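PDB 3RYS: adenosine deaminase 1 from Arthrobacter aurescens, which probably catalyses the zinc-dependent hydrolytic deamination of adenine to hypoxanthine with release of ammonium, a step of purine salvage. Local coordinates for residues L20-T25 and T80-A85; I100-Q105 and T116-V121. All blocks are in the same frame, centred on the assembly; numbering follows the deposited sequence.

Interaction 1: residues L20-T25 and T80-A85; sequences LHIEGT and TDMTRA. With ZN (zinc ion), chain C; ADE (adenine), chain D.
Ile22 and Met82 form the heart of a buried, apolar packing contact between the loop that follows strand 15-17 and helix 76-92. Met82 leaves the helix with CG anti to the backbone N (chi1 163°), runs straight to the sulfur and then bends at chi3 (64°). That last bend swings CE over to the Ile22 side chain, 3.7 Å from Ile22 CG2, while Met82 SD lies against the backbone, 3.3 Å from Ile22 O. The same carbonyl accepts the N-H of Thr25, just after the short 3-10 turn 22-24. Thr25 packs nearer the base of the same side chain: its CG2 rests 4.1 Å from Met82 CG and also touches the helix carbonyl of Met82. On the next residue of the helix, Thr83 OG1 lies 3.9 Å from Ile22 CG1, a van der Waals contact; the hydroxyl itself is hydrogen-bonded to Phe79 O, one turn back in the helix.

The loop is the one at the end of the first strand of a TIM-barrel metallohydrolase, and its other flank is the active site. His21 NE2 binds the zinc ion at 2.3 Å, with His19, His199, Asp280 and adenine N6 as further ligands. Adenine N7 sits 3.1 Å above the plane of the His21 ring, offset toward its rim. Shortening Met82 to an alanine would remove SD and CE and would probably leave a gap between the helix and Ile22, with the turn beside the metal ligand less firmly backed.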
loop_
_atom_site.group_PDB
_atom_site.type_symbol
_atom_site.label_atom_id
_atom_site.label_comp_id
_atom_site.label_asym_id
_atom_site.label_seq_id
_atom_site.Cartn_x
_atom_site.Cartn_y
_atom_site.Cartn_z
ATOM N N LEU A 20 0.615 0.869 0.572
ATOM C CA LEU A 20 1.868 0.947 -0.166
ATOM C C LEU A 20 2.846 -0.151 0.214
ATOM O O LEU A 20 3.193 -0.310 1.385
ATOM C CB LEU A 20 2.533 2.302 0.043
ATOM C CG LEU A 20 3.920 2.347 -0.595
ATOM C CD1 LEU A 20 4.042 3.558 -1.494
ATOM C CD2 LEU A 20 5.040 2.293 0.448
ATOM N N HIS A 21 3.299 -0.895 -0.790
ATOM C CA HIS A 21 4.265 -1.963 -0.589
ATOM C C HIS A 21 5.676 -1.454 -0.852
ATOM O O HIS A 21 5.972 -0.958 -1.937
ATOM C CB HIS A 21 3.948 -3.126 -1.517
ATOM C CG HIS A 21 2.536 -3.601 -1.414
ATOM N ND1 HIS A 21 2.172 -4.697 -0.663
ATOM C CD2 HIS A 21 1.394 -3.126 -1.964
ATOM C CE1 HIS A 21 0.868 -4.880 -0.758
ATOM N NE2 HIS A 21 0.372 -3.939 -1.539
ATOM N N ILE A 22 6.545 -1.572 0.142
ATOM C CA ILE A 22 7.889 -1.031 0.014
ATOM C C ILE A 22 8.653 -1.678 -1.143
ATOM O O ILE A 22 9.441 -1.018 -1.817
ATOM C CB ILE A 22 8.679 -1.127 1.338
ATOM C CG1 ILE A 22 9.788 -0.074 1.365
ATOM C CG2 ILE A 22 9.224 -2.530 1.552
ATOM C CD1 ILE A 22 9.285 1.339 1.157
ATOM N N GLU A 23 8.392 -2.962 -1.382
ATOM C CA GLU A 23 9.023 -3.692 -2.480
ATOM C C GLU A 23 8.513 -3.223 -3.842
ATOM O O GLU A 23 9.174 -3.427 -4.862
ATOM C CB GLU A 23 8.778 -5.197 -2.337
ATOM C CG GLU A 23 9.307 -5.821 -1.050
ATOM C CD GLU A 23 8.313 -5.756 0.101
ATOM O OE1 GLU A 23 7.473 -4.834 0.131
ATOM O OE2 GLU A 23 8.373 -6.633 0.986
ATOM N N GLY A 24 7.330 -2.612 -3.852
ATOM C CA GLY A 24 6.734 -2.102 -5.074
ATOM C C GLY A 24 7.239 -0.706 -5.369
ATOM O O GLY A 24 6.846 -0.062 -6.344
ATOM N N THR A 25 8.136 -0.257 -4.502
ATOM C CA THR A 25 8.778 1.042 -4.586
ATOM C C THR A 25 10.104 0.969 -5.354
ATOM O O THR A 25 10.712 1.993 -5.688
ATOM C CB THR A 25 9.013 1.551 -3.165
ATOM O OG1 THR A 25 7.991 2.497 -2.836
ATOM C CG2 THR A 25 10.375 2.188 -3.017
ATOM N N THR A 80 17.280 -0.555 3.705
ATOM C CA THR A 80 17.335 0.842 4.118
ATOM C C THR A 80 17.304 1.776 2.913
ATOM O O THR A 80 16.480 2.686 2.843
ATOM C CB THR A 80 18.610 1.130 4.926
ATOM O OG1 THR A 80 18.527 0.475 6.198
ATOM C CG2 THR A 80 18.784 2.623 5.135
ATOM N N ASP A 81 18.215 1.545 1.972
ATOM C CA ASP A 81 18.271 2.319 0.739
ATOM C C ASP A 81 16.916 2.379 0.038
ATOM O O ASP A 81 16.481 3.446 -0.386
ATOM C CB ASP A 81 19.323 1.738 -0.208
ATOM C CG ASP A 81 20.739 2.084 0.210
ATOM O OD1 ASP A 81 20.903 2.937 1.106
ATOM O OD2 ASP A 81 21.688 1.511 -0.365
ATOM N N MET A 82 16.252 1.233 -0.082
ATOM C CA MET A 82 14.977 1.168 -0.790
ATOM C C MET A 82 13.913 1.990 -0.087
ATOM O O MET A 82 13.119 2.683 -0.731
ATOM C CB MET A 82 14.499 -0.278 -0.915
ATOM C CG MET A 82 13.028 -0.411 -1.266
ATOM S SD MET A 82 12.496 -2.133 -1.305
ATOM C CE MET A 82 12.733 -2.595 0.405
ATOM N N THR A 83 13.908 1.905 1.241
ATOM C CA THR A 83 12.913 2.581 2.055
ATOM C C THR A 83 13.114 4.092 1.996
ATOM O O THR A 83 12.150 4.854 1.902
ATOM C CB THR A 83 12.977 2.108 3.517
ATOM O OG1 THR A 83 12.967 0.675 3.561
ATOM C CG2 THR A 83 11.796 2.652 4.312
ATOM N N ARG A 84 14.371 4.519 2.035
ATOM C CA ARG A 84 14.691 5.939 2.009
ATOM C C ARG A 84 14.385 6.564 0.660
ATOM O O ARG A 84 14.018 7.735 0.582
ATOM C CB ARG A 84 16.157 6.172 2.392
ATOM C CG ARG A 84 16.367 6.236 3.894
ATOM C CD ARG A 84 17.830 6.177 4.314
ATOM N NE ARG A 84 17.931 6.289 5.768
ATOM C CZ ARG A 84 18.982 5.907 6.488
ATOM N NH1 ARG A 84 20.044 5.380 5.894
ATOM N NH2 ARG A 84 18.966 6.054 7.809
ATOM N N ALA A 85 14.533 5.781 -0.400
ATOM C CA ALA A 85 14.285 6.278 -1.744
ATOM C C ALA A 85 12.801 6.555 -1.919
ATOM O O ALA A 85 12.412 7.459 -2.653
ATOM C CB ALA A 85 14.777 5.278 -2.787
HETATM ZN ZN ZN C . -1.622 -3.733 -2.745
HETATM N N9 ADE D . 1.331 -7.513 -3.498
HETATM C C8 ADE D . 1.847 -6.267 -3.738
HETATM N N7 ADE D . 0.970 -5.397 -4.194
HETATM C C5 ADE D . -0.206 -6.132 -4.261
HETATM C C6 ADE D . -1.514 -5.793 -4.669
HETATM N N6 ADE D . -1.850 -4.573 -5.104
HETATM N N1 ADE D . -2.460 -6.758 -4.612
HETATM C C2 ADE D . -2.112 -7.978 -4.177
HETATM N N3 ADE D . -0.920 -8.418 -3.766
HETATM C C4 ADE D . -0.003 -7.437 -3.835
#

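Interaction 2: residues I100-Q105 and T116-V121; sequences IMMDPQ and TCVNGV
Met102, at the end of strand 95-102, reaches across to Cys117, Val118 and Val121 on one side of helix 114-125, and nearly all of the packing hangs on this one long side chain. Its CG stands anti to the backbone N (chi1 159°) and both later torsions are also extended, so the chain is a straight rod whose length carries the methyl group to the helix surface. CE ends beside Cys117, 3.3 Å from Cys117 SG and close to its CB as well. Cys117 SG lies between its own backbone N and carbonyl carbon (chi1 56°), which puts the sulfur at the methyl end of the rod.

Val118 meets the same methyl through its backbone N, 3.5 Å from Met102 CE, and more loosely through CG2 at 4.1 Å. Farther back along the rod, Val121 and Met102 pass each other pointing in opposite directions, Val121 CG2 standing 4.2 Å from Met102 SD. Pro104 adds a little cover through its carbonyl oxygen, near Cys117 SG, while Phe79 of helix 76-92 touches Cys117 as well.

The strand and helix segments run nearly antiparallel, at 161°, with axes 11.1 Å apart. Helix 114-125 thus covers strand 95-102 before the chain returns in strand 135-143, parallel and adjacent to it: a beta-alpha-beta crossover of the kind from which TIM barrels are built.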
loop_
_atom_site.group_PDB
_atom_site.type_symbol
_atom_site.label_atom_id
_atom_site.label_comp_id
_atom_site.label_asym_id
_atom_site.label_seq_id
_atom_site.Cartn_x
_atom_site.Cartn_y
_atom_site.Cartn_z
ATOM N N ILE A 100 3.414 1.668 5.858
ATOM C CA ILE A 100 4.121 0.918 4.829
ATOM C C ILE A 100 4.063 -0.590 5.016
ATOM O O ILE A 100 4.371 -1.114 6.087
ATOM C CB ILE A 100 5.589 1.367 4.781
ATOM C CG1 ILE A 100 5.659 2.869 4.491
ATOM C CG2 ILE A 100 6.364 0.575 3.742
ATOM C CD1 ILE A 100 6.948 3.524 4.937
ATOM N N MET A 101 3.672 -1.288 3.959
ATOM C CA MET A 101 3.649 -2.745 3.979
ATOM C C MET A 101 4.970 -3.360 3.533
ATOM O O MET A 101 5.761 -2.757 2.802
ATOM C CB MET A 101 2.500 -3.293 3.130
ATOM C CG MET A 101 1.253 -3.622 3.927
ATOM S SD MET A 101 -0.101 -4.185 2.878
ATOM C CE MET A 101 -0.703 -2.627 2.242
ATOM N N MET A 102 5.187 -4.585 3.982
ATOM C CA MET A 102 6.401 -5.308 3.696
ATOM C C MET A 102 6.035 -6.783 3.721
ATOM O O MET A 102 5.227 -7.205 4.550
ATOM C CB MET A 102 7.434 -4.977 4.764
ATOM C CG MET A 102 8.557 -5.973 4.916
ATOM S SD MET A 102 9.497 -5.564 6.399
ATOM C CE MET A 102 10.751 -6.837 6.337
ATOM N N ASP A 103 6.597 -7.559 2.800
ATOM C CA ASP A 103 6.325 -8.990 2.739
ATOM C C ASP A 103 7.492 -9.775 3.325
ATOM O O ASP A 103 8.376 -10.224 2.591
ATOM C CB ASP A 103 6.075 -9.444 1.296
ATOM C CG ASP A 103 4.895 -8.736 0.645
ATOM O OD1 ASP A 103 4.012 -8.236 1.377
ATOM O OD2 ASP A 103 4.850 -8.689 -0.608
ATOM N N PRO A 104 7.491 -9.956 4.652
ATOM C CA PRO A 104 8.569 -10.682 5.329
ATOM C C PRO A 104 8.896 -11.994 4.612
ATOM O O PRO A 104 10.068 -12.297 4.390
ATOM C CB PRO A 104 7.973 -10.978 6.708
ATOM C CG PRO A 104 6.943 -9.950 6.906
ATOM C CD PRO A 104 6.384 -9.634 5.567
ATOM N N GLN A 105 7.864 -12.753 4.249
ATOM C CA GLN A 105 8.053 -14.067 3.642
ATOM C C GLN A 105 8.719 -14.015 2.265
ATOM O O GLN A 105 9.401 -14.955 1.873
ATOM C CB GLN A 105 6.719 -14.807 3.542
ATOM C CG GLN A 105 6.128 -15.239 4.869
ATOM C CD GLN A 105 4.635 -15.477 4.775
ATOM O OE1 GLN A 105 3.866 -14.543 4.557
ATOM N NE2 GLN A 105 4.216 -16.727 4.942
ATOM N N THR A 116 17.362 -9.209 8.984
ATOM C CA THR A 116 17.880 -8.378 7.899
ATOM C C THR A 116 16.831 -7.466 7.266
ATOM O O THR A 116 17.053 -6.261 7.138
ATOM C CB THR A 116 18.527 -9.229 6.785
ATOM O OG1 THR A 116 19.592 -10.009 7.335
ATOM C CG2 THR A 116 19.079 -8.337 5.684
ATOM N N CYS A 117 15.699 -8.030 6.857
ATOM C CA CYS A 117 14.679 -7.225 6.191
ATOM C C CYS A 117 13.978 -6.257 7.147
ATOM O O CYS A 117 13.754 -5.099 6.800
ATOM C CB CYS A 117 13.678 -8.088 5.400
ATOM S SG CYS A 117 12.793 -9.388 6.311
ATOM N N VAL A 118 13.656 -6.718 8.352
ATOM C CA VAL A 118 13.027 -5.846 9.348
ATOM C C VAL A 118 13.941 -4.692 9.772
ATOM O O VAL A 118 13.533 -3.530 9.755
ATOM C CB VAL A 118 12.589 -6.617 10.604
ATOM C CG1 VAL A 118 11.961 -5.665 11.612
ATOM C CG2 VAL A 118 11.617 -7.726 10.231
ATOM N N ASN A 119 15.172 -5.013 10.158
ATOM C CA ASN A 119 16.130 -3.982 10.550
ATOM C C ASN A 119 16.392 -2.968 9.437
ATOM O O ASN A 119 16.474 -1.766 9.691
ATOM C CB ASN A 119 17.452 -4.605 11.006
ATOM C CG ASN A 119 17.336 -5.320 12.341
ATOM O OD1 ASN A 119 16.304 -5.251 13.013
ATOM N ND2 ASN A 119 18.402 -6.013 12.732
ATOM N N GLY A 120 16.527 -3.459 8.208
ATOM C CA GLY A 120 16.801 -2.598 7.071
ATOM C C GLY A 120 15.757 -1.511 6.908
ATOM O O GLY A 120 16.085 -0.335 6.769
ATOM N N VAL A 121 14.491 -1.910 6.932
ATOM C CA VAL A 121 13.386 -0.972 6.780
ATOM C C VAL A 121 13.249 -0.078 8.008
ATOM O O VAL A 121 13.256 1.145 7.895
ATOM C CB VAL A 121 12.055 -1.709 6.537
ATOM C CG1 VAL A 121 10.904 -0.717 6.463
ATOM C CG2 VAL A 121 12.131 -2.542 5.267
#

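From the N terminus, the chain leaves strand 15-17 through the loop 20-25, passes several helices, and comes back in helix 76-92; interaction 1 closes this long, strandless excursion. Strand 95-102 follows directly, and interaction 2 closes a much shorter loop onto helix 114-125. The two contacts are therefore in series, neither nested nor crossed, yet they lie side by side, with centres about 9 Å apart. Two probable hydrogen bonds join them: Thr80 OG1 to Gly120 O links the two helices, and Glu23 OE2 to Asp103 N links the loop to the residue just after strand 95-102. Together they fasten the loop after strand 15-17 and the end of the neighbouring strand 95-102 to helices 76-92 and 114-125.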